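Local coordinates for protein coproheme decarboxylase (Thermus thermophilus, PDB 1VDH) that catalyses the hydrogen peroxide-dependent oxidative decarboxylation of Fe-coproporphyrin III to heme b, the last step of coproporphyrin-dependent heme biosynthesis, at residues Tyr141-Asp155 against Val222-Lys236. Sequence-based numbering, arbitrary orientation.
Sequences YVCFYPMNKRRQGQD and VSARYGEFGPFFVGK
Two neighbouring strands of the dimeric alpha-beta barrel, Tyr141-Lys149 and Gly227-Lys236, form an antiparallel pair whose register slips by one residue between Phe144 and Met147, beside the predicted coproheme site. In the ladder that starts at Tyr141 and Lys236, Val142 and Gly235, then Phe144 and Phe233, exchange backbone hydrogen bonds; Phe144 N reaches Phe233 O at 2.9 Å. Beyond the one-residue shift Asn148 pairs with Glu228, and the two ladders are bridged by Gly230 N bonding to Pro146 O at 3.0 Å.

Tyr145, the predicted active-site tyrosine, sits at this break. Its CG lies between the backbone N and the carbonyl carbon (chi1 63°), which lays the ring against Phe232 in an offset stack, centroids 4.4 Å apart and planes at 20°. Tyr145 CB stands over the middle of the Phe232 ring, 3.6 Å from its centroid, while Cys143 SG meets that ring at its edge. Farther along, Met147 turns its sulfur and CE obliquely to the Phe229 ring.

Past the strand, Arg150 N bonds to Tyr226 O at 2.7 Å, and a salt-bridge network closes the far end. A bend at chi3 (61°) brings the guanidinium edge of Arg225 to Asp155, which it grips side-on, NE at 2.9 Å and NH2 at 3.1 Å from the same OD2; NH2 also makes a weak bond to Gln154 O, while Asp155 OD1 holds a weaker bridge to Arg150. A leucine in place of Arg225 would probably leave Asp155 OD2 without its two donors and the Gln152-Asp155 turn less firmly tied to the helix end. Glu221 is a second partner for Arg225.

The chemistry thus divides: aromatic stacking probably limits how far the Tyr145 ring can swing beside the predicted coproheme site, whereas charge pairing fastens the turn to the helix ending at Tyr226.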
loop_
_atom_site.group_PDB
_atom_site.type_symbol
_atom_site.label_atom_id
_atom_site.label_comp_id
_atom_site.label_asym_id
_atom_site.label_seq_id
_atom_site.Cartn_x
_atom_site.Cartn_y
_atom_site.Cartn_z
ATOM N N TYR A 141 -13.863 20.023 -18.491
ATOM C CA TYR A 141 -13.088 19.152 -17.620
ATOM C C TYR A 141 -13.690 17.767 -17.449
ATOM O O TYR A 141 -14.852 17.530 -17.779
ATOM C CB TYR A 141 -12.972 19.818 -16.236
ATOM C CG TYR A 141 -12.426 21.227 -16.302
ATOM C CD1 TYR A 141 -11.073 21.483 -16.078
ATOM C CD2 TYR A 141 -13.243 22.289 -16.689
ATOM C CE1 TYR A 141 -10.545 22.765 -16.251
ATOM C CE2 TYR A 141 -12.725 23.566 -16.866
ATOM C CZ TYR A 141 -11.381 23.797 -16.651
ATOM O OH TYR A 141 -10.871 25.058 -16.877
ATOM N N VAL A 142 -12.878 16.859 -16.920
ATOM C CA VAL A 142 -13.307 15.499 -16.656
ATOM C C VAL A 142 -12.972 15.128 -15.216
ATOM O O VAL A 142 -11.987 15.611 -14.649
ATOM C CB VAL A 142 -12.614 14.463 -17.595
ATOM C CG1 VAL A 142 -11.114 14.383 -17.303
ATOM C CG2 VAL A 142 -13.255 13.083 -17.416
ATOM N N CYS A 143 -13.852 14.337 -14.613
ATOM C CA CYS A 143 -13.660 13.813 -13.269
ATOM C C CYS A 143 -13.856 12.312 -13.398
ATOM O O CYS A 143 -14.910 11.860 -13.856
ATOM C CB CYS A 143 -14.696 14.357 -12.282
ATOM S SG CYS A 143 -14.772 13.421 -10.699
ATOM N N PHE A 144 -12.819 11.546 -13.078
ATOM C CA PHE A 144 -12.915 10.093 -13.130
ATOM C C PHE A 144 -12.639 9.480 -11.773
ATOM O O PHE A 144 -11.693 9.870 -11.087
ATOM C CB PHE A 144 -11.919 9.474 -14.124
ATOM C CG PHE A 144 -11.790 7.972 -13.979
ATOM C CD1 PHE A 144 -10.695 7.411 -13.317
ATOM C CD2 PHE A 144 -12.801 7.129 -14.426
ATOM C CE1 PHE A 144 -10.619 6.037 -13.097
ATOM C CE2 PHE A 144 -12.737 5.752 -14.212
ATOM C CZ PHE A 144 -11.644 5.204 -13.544
ATOM N N TYR A 145 -13.432 8.475 -11.425
ATOM C CA TYR A 145 -13.246 7.744 -10.182
ATOM C C TYR A 145 -13.922 6.390 -10.275
ATOM O O TYR A 145 -14.951 6.248 -10.939
ATOM C CB TYR A 145 -13.803 8.516 -8.979
ATOM C CG TYR A 145 -15.299 8.755 -9.005
ATOM C CD1 TYR A 145 -16.176 7.892 -8.346
ATOM C CD2 TYR A 145 -15.831 9.869 -9.648
ATOM C CE1 TYR A 145 -17.546 8.137 -8.324
ATOM C CE2 TYR A 145 -17.198 10.123 -9.631
ATOM C CZ TYR A 145 -18.047 9.253 -8.968
ATOM O OH TYR A 145 -19.396 9.509 -8.956
ATOM N N PRO A 146 -13.275 5.351 -9.729
ATOM C CA PRO A 146 -13.846 4.007 -9.746
ATOM C C PRO A 146 -14.585 3.813 -8.417
ATOM O O PRO A 146 -14.361 4.567 -7.458
ATOM C CB PRO A 146 -12.605 3.123 -9.841
ATOM C CG PRO A 146 -11.627 3.850 -8.978
ATOM C CD PRO A 146 -11.845 5.311 -9.364
ATOM N N MET A 147 -15.460 2.817 -8.351
ATOM C CA MET A 147 -16.200 2.565 -7.118
ATOM C C MET A 147 -16.799 1.168 -7.092
ATOM O O MET A 147 -16.912 0.512 -8.129
ATOM C CB MET A 147 -17.326 3.603 -6.937
ATOM C CG MET A 147 -18.454 3.523 -7.970
ATOM S SD MET A 147 -19.783 4.743 -7.674
ATOM C CE MET A 147 -20.620 4.012 -6.278
ATOM N N ASN A 148 -17.133 0.721 -5.883
ATOM C CA ASN A 148 -17.777 -0.568 -5.639
ATOM C C ASN A 148 -19.044 -0.274 -4.846
ATOM O O ASN A 148 -19.217 0.825 -4.310
ATOM C CB ASN A 148 -16.936 -1.464 -4.716
ATOM C CG ASN A 148 -15.587 -1.818 -5.287
ATOM O OD1 ASN A 148 -14.619 -1.973 -4.543
ATOM N ND2 ASN A 148 -15.515 -1.976 -6.598
ATOM N N LYS A 149 -19.919 -1.273 -4.765
ATOM C CA LYS A 149 -21.122 -1.173 -3.958
ATOM C C LYS A 149 -20.756 -2.020 -2.744
ATOM O O LYS A 149 -20.348 -3.182 -2.873
ATOM C CB LYS A 149 -22.343 -1.734 -4.690
ATOM C CG LYS A 149 -23.107 -0.686 -5.500
ATOM C CD LYS A 149 -23.865 0.278 -4.595
ATOM C CE LYS A 149 -24.758 1.231 -5.397
ATOM N NZ LYS A 149 -23.985 2.162 -6.266
ATOM N N ARG A 150 -20.836 -1.401 -1.573
ATOM C CA ARG A 150 -20.474 -2.037 -0.318
ATOM C C ARG A 150 -21.159 -3.360 0.025
ATOM O O ARG A 150 -22.344 -3.559 -0.252
ATOM C CB ARG A 150 -20.657 -1.034 0.824
ATOM C CG ARG A 150 -20.236 -1.531 2.193
ATOM C CD ARG A 150 -20.471 -0.466 3.253
ATOM N NE ARG A 150 -19.563 0.673 3.117
ATOM C CZ ARG A 150 -19.697 1.818 3.780
ATOM N NH1 ARG A 150 -18.814 2.792 3.609
ATOM N NH2 ARG A 150 -20.730 2.000 4.593
ATOM N N ARG A 151 -20.371 -4.260 0.614
ATOM C CA ARG A 151 -20.819 -5.573 1.063
ATOM C C ARG A 151 -20.198 -5.765 2.446
ATOM O O ARG A 151 -19.356 -6.639 2.643
ATOM C CB ARG A 151 -20.331 -6.680 0.113
ATOM C CG ARG A 151 -20.960 -6.655 -1.281
ATOM C CD ARG A 151 -20.370 -7.743 -2.184
ATOM N NE ARG A 151 -18.919 -7.598 -2.330
ATOM C CZ ARG A 151 -18.029 -8.461 -1.850
ATOM N NH1 ARG A 151 -16.733 -8.241 -2.022
ATOM N NH2 ARG A 151 -18.431 -9.552 -1.210
ATOM N N GLN A 152 -20.575 -4.904 3.389
ATOM C CA GLN A 152 -20.026 -4.977 4.743
ATOM C C GLN A 152 -21.129 -4.964 5.794
ATOM O O GLN A 152 -21.923 -4.021 5.859
ATOM C CB GLN A 152 -19.079 -3.797 5.005
ATOM C CG GLN A 152 -17.922 -3.632 4.014
ATOM C CD GLN A 152 -16.905 -4.769 4.057
ATOM O OE1 GLN A 152 -16.264 -5.073 3.052
ATOM N NE2 GLN A 152 -16.747 -5.389 5.223
ATOM N N GLY A 153 -21.162 -6.009 6.620
ATOM C CA GLY A 153 -22.157 -6.113 7.675
ATOM C C GLY A 153 -23.586 -5.850 7.236
ATOM O O GLY A 153 -24.097 -6.506 6.324
ATOM N N GLN A 154 -24.215 -4.867 7.877
ATOM C CA GLN A 154 -25.599 -4.487 7.590
ATOM C C GLN A 154 -25.734 -3.679 6.299
ATOM O O GLN A 154 -26.843 -3.453 5.813
ATOM C CB GLN A 154 -26.180 -3.686 8.761
ATOM C CG GLN A 154 -26.137 -4.403 10.106
ATOM C CD GLN A 154 -27.031 -5.628 10.154
ATOM O OE1 GLN A 154 -26.606 -6.738 9.825
ATOM N NE2 GLN A 154 -28.278 -5.434 10.575
ATOM N N ASP A 155 -24.609 -3.191 5.786
ATOM C CA ASP A 155 -24.604 -2.429 4.545
ATOM C C ASP A 155 -24.123 -3.346 3.424
ATOM O O ASP A 155 -22.969 -3.270 2.999
ATOM C CB ASP A 155 -23.672 -1.215 4.648
ATOM C CG ASP A 155 -24.075 -0.246 5.748
ATOM O OD1 ASP A 155 -23.193 0.507 6.208
ATOM O OD2 ASP A 155 -25.261 -0.217 6.140
ATOM N N VAL A 222 -28.126 5.560 -0.807
ATOM C CA VAL A 222 -27.382 4.655 -1.676
ATOM C C VAL A 222 -25.873 4.898 -1.597
ATOM O O VAL A 222 -25.093 3.948 -1.536
ATOM C CB VAL A 222 -27.874 4.734 -3.145
ATOM C CG1 VAL A 222 -27.644 6.128 -3.725
ATOM C CG2 VAL A 222 -27.182 3.670 -3.985
ATOM N N SER A 223 -25.465 6.166 -1.550
ATOM C CA SER A 223 -24.048 6.499 -1.461
ATOM C C SER A 223 -23.547 6.445 -0.018
ATOM O O SER A 223 -22.502 5.862 0.260
ATOM C CB SER A 223 -23.778 7.890 -2.047
ATOM O OG SER A 223 -24.220 7.983 -3.393
ATOM N N ALA A 224 -24.298 7.057 0.893
ATOM C CA ALA A 224 -23.925 7.097 2.303
ATOM C C ALA A 224 -23.670 5.720 2.913
ATOM O O ALA A 224 -22.694 5.533 3.648
ATOM C CB ALA A 224 -24.984 7.852 3.110
ATOM N N ARG A 225 -24.531 4.758 2.593
ATOM C CA ARG A 225 -24.397 3.405 3.128
ATOM C C ARG A 225 -23.704 2.385 2.227
ATOM O O ARG A 225 -23.039 1.477 2.729
ATOM C CB ARG A 225 -25.772 2.840 3.523
ATOM C CG ARG A 225 -26.403 3.477 4.755
ATOM C CD ARG A 225 -27.727 2.801 5.117
ATOM N NE ARG A 225 -27.561 1.380 5.426
ATOM C CZ ARG A 225 -28.562 0.543 5.693
ATOM N NH1 ARG A 225 -29.816 0.977 5.693
ATOM N NH2 ARG A 225 -28.309 -0.730 5.968
ATOM N N TYR A 226 -23.852 2.521 0.911
ATOM C CA TYR A 226 -23.280 1.534 -0.008
ATOM C C TYR A 226 -22.170 1.991 -0.950
ATOM O O TYR A 226 -21.650 1.196 -1.737
ATOM C CB TYR A 226 -24.403 0.873 -0.812
ATOM C CG TYR A 226 -25.546 0.376 0.047
ATOM C CD1 TYR A 226 -25.486 -0.865 0.676
ATOM C CD2 TYR A 226 -26.678 1.164 0.252
ATOM C CE1 TYR A 226 -26.521 -1.310 1.490
ATOM C CE2 TYR A 226 -27.719 0.730 1.064
ATOM C CZ TYR A 226 -27.634 -0.504 1.679
ATOM O OH TYR A 226 -28.655 -0.927 2.495
ATOM N N GLY A 227 -21.794 3.260 -0.870
ATOM C CA GLY A 227 -20.740 3.752 -1.733
ATOM C C GLY A 227 -19.342 3.485 -1.206
ATOM O O GLY A 227 -19.028 3.783 -0.056
ATOM N N GLU A 228 -18.510 2.890 -2.050
ATOM C CA GLU A 228 -17.119 2.601 -1.712
ATOM C C GLU A 228 -16.352 3.259 -2.858
ATOM O O GLU A 228 -16.406 2.787 -3.995
ATOM C CB GLU A 228 -16.901 1.092 -1.691
ATOM C CG GLU A 228 -15.609 0.649 -1.057
ATOM C CD GLU A 228 -15.560 -0.858 -0.884
ATOM O OE1 GLU A 228 -16.390 -1.394 -0.111
ATOM O OE2 GLU A 228 -14.705 -1.501 -1.530
ATOM N N PHE A 229 -15.659 4.355 -2.557
ATOM C CA PHE A 229 -14.952 5.126 -3.584
ATOM C C PHE A 229 -13.435 4.993 -3.672
ATOM O O PHE A 229 -12.751 4.890 -2.659
ATOM C CB PHE A 229 -15.324 6.604 -3.444
ATOM C CG PHE A 229 -16.807 6.846 -3.371
ATOM C CD1 PHE A 229 -17.567 6.949 -4.531
ATOM C CD2 PHE A 229 -17.450 6.927 -2.136
ATOM C CE1 PHE A 229 -18.950 7.125 -4.465
ATOM C CE2 PHE A 229 -18.828 7.102 -2.058
ATOM C CZ PHE A 229 -19.582 7.201 -3.225
ATOM N N GLY A 230 -12.929 5.023 -4.905
ATOM C CA GLY A 230 -11.497 4.934 -5.142
ATOM C C GLY A 230 -10.890 6.310 -5.372
ATOM O O GLY A 230 -11.449 7.312 -4.929
ATOM N N PRO A 231 -9.751 6.400 -6.073
ATOM C CA PRO A 231 -9.099 7.689 -6.340
ATOM C C PRO A 231 -9.897 8.581 -7.295
ATOM O O PRO A 231 -10.646 8.083 -8.134
ATOM C CB PRO A 231 -7.763 7.270 -6.952
ATOM C CG PRO A 231 -8.104 5.993 -7.666
ATOM C CD PRO A 231 -8.986 5.285 -6.658
ATOM N N PHE A 232 -9.766 9.896 -7.128
ATOM C CA PHE A 232 -10.455 10.863 -7.985
ATOM C C PHE A 232 -9.431 11.644 -8.800
ATOM O O PHE A 232 -8.471 12.191 -8.246
ATOM C CB PHE A 232 -11.302 11.843 -7.157
ATOM C CG PHE A 232 -12.575 11.249 -6.616
ATOM C CD1 PHE A 232 -12.549 10.347 -5.558
ATOM C CD2 PHE A 232 -13.805 11.590 -7.173
ATOM C CE1 PHE A 232 -13.735 9.790 -5.063
ATOM C CE2 PHE A 232 -14.992 11.040 -6.687
ATOM C CZ PHE A 232 -14.958 10.140 -5.633
ATOM N N PHE A 233 -9.628 11.667 -10.115
ATOM C CA PHE A 233 -8.731 12.375 -11.030
ATOM C C PHE A 233 -9.492 13.486 -11.733
ATOM O O PHE A 233 -10.593 13.265 -12.236
ATOM C CB PHE A 233 -8.203 11.437 -12.121
ATOM C CG PHE A 233 -7.342 10.317 -11.613
ATOM C CD1 PHE A 233 -5.960 10.390 -11.710
ATOM C CD2 PHE A 233 -7.917 9.164 -11.085
ATOM C CE1 PHE A 233 -5.158 9.329 -11.294
ATOM C CE2 PHE A 233 -7.127 8.105 -10.669
ATOM C CZ PHE A 233 -5.744 8.185 -10.774
ATOM N N VAL A 234 -8.911 14.678 -11.771
ATOM C CA VAL A 234 -9.551 15.791 -12.461
ATOM C C VAL A 234 -8.622 16.266 -13.568
ATOM O O VAL A 234 -7.433 16.486 -13.341
ATOM C CB VAL A 234 -9.883 16.969 -11.522
ATOM C CG1 VAL A 234 -10.562 18.088 -12.316
ATOM C CG2 VAL A 234 -10.812 16.511 -10.404
ATOM N N GLY A 235 -9.166 16.393 -14.773
ATOM C CA GLY A 235 -8.361 16.836 -15.894
ATOM C C GLY A 235 -9.057 17.855 -16.776
ATOM O O GLY A 235 -10.282 17.919 -16.826
ATOM N N LYS A 236 -8.257 18.689 -17.429
ATOM C CA LYS A 236 -8.763 19.709 -18.334
ATOM C C LYS A 236 -8.589 19.191 -19.757
ATOM O O LYS A 236 -7.491 18.785 -20.134
ATOM C CB LYS A 236 -7.970 21.009 -18.159
ATOM C CG LYS A 236 -8.385 22.121 -19.111
ATOM C CD LYS A 236 -7.559 23.370 -18.883
ATOM C CE LYS A 236 -7.869 24.437 -19.924
ATOM N NZ LYS A 236 -9.288 24.870 -19.874
HETATM O O HOH W 1 -23.187 3.808 -3.814
HETATM O O HOH W 2 -17.515 -3.838 0.804
#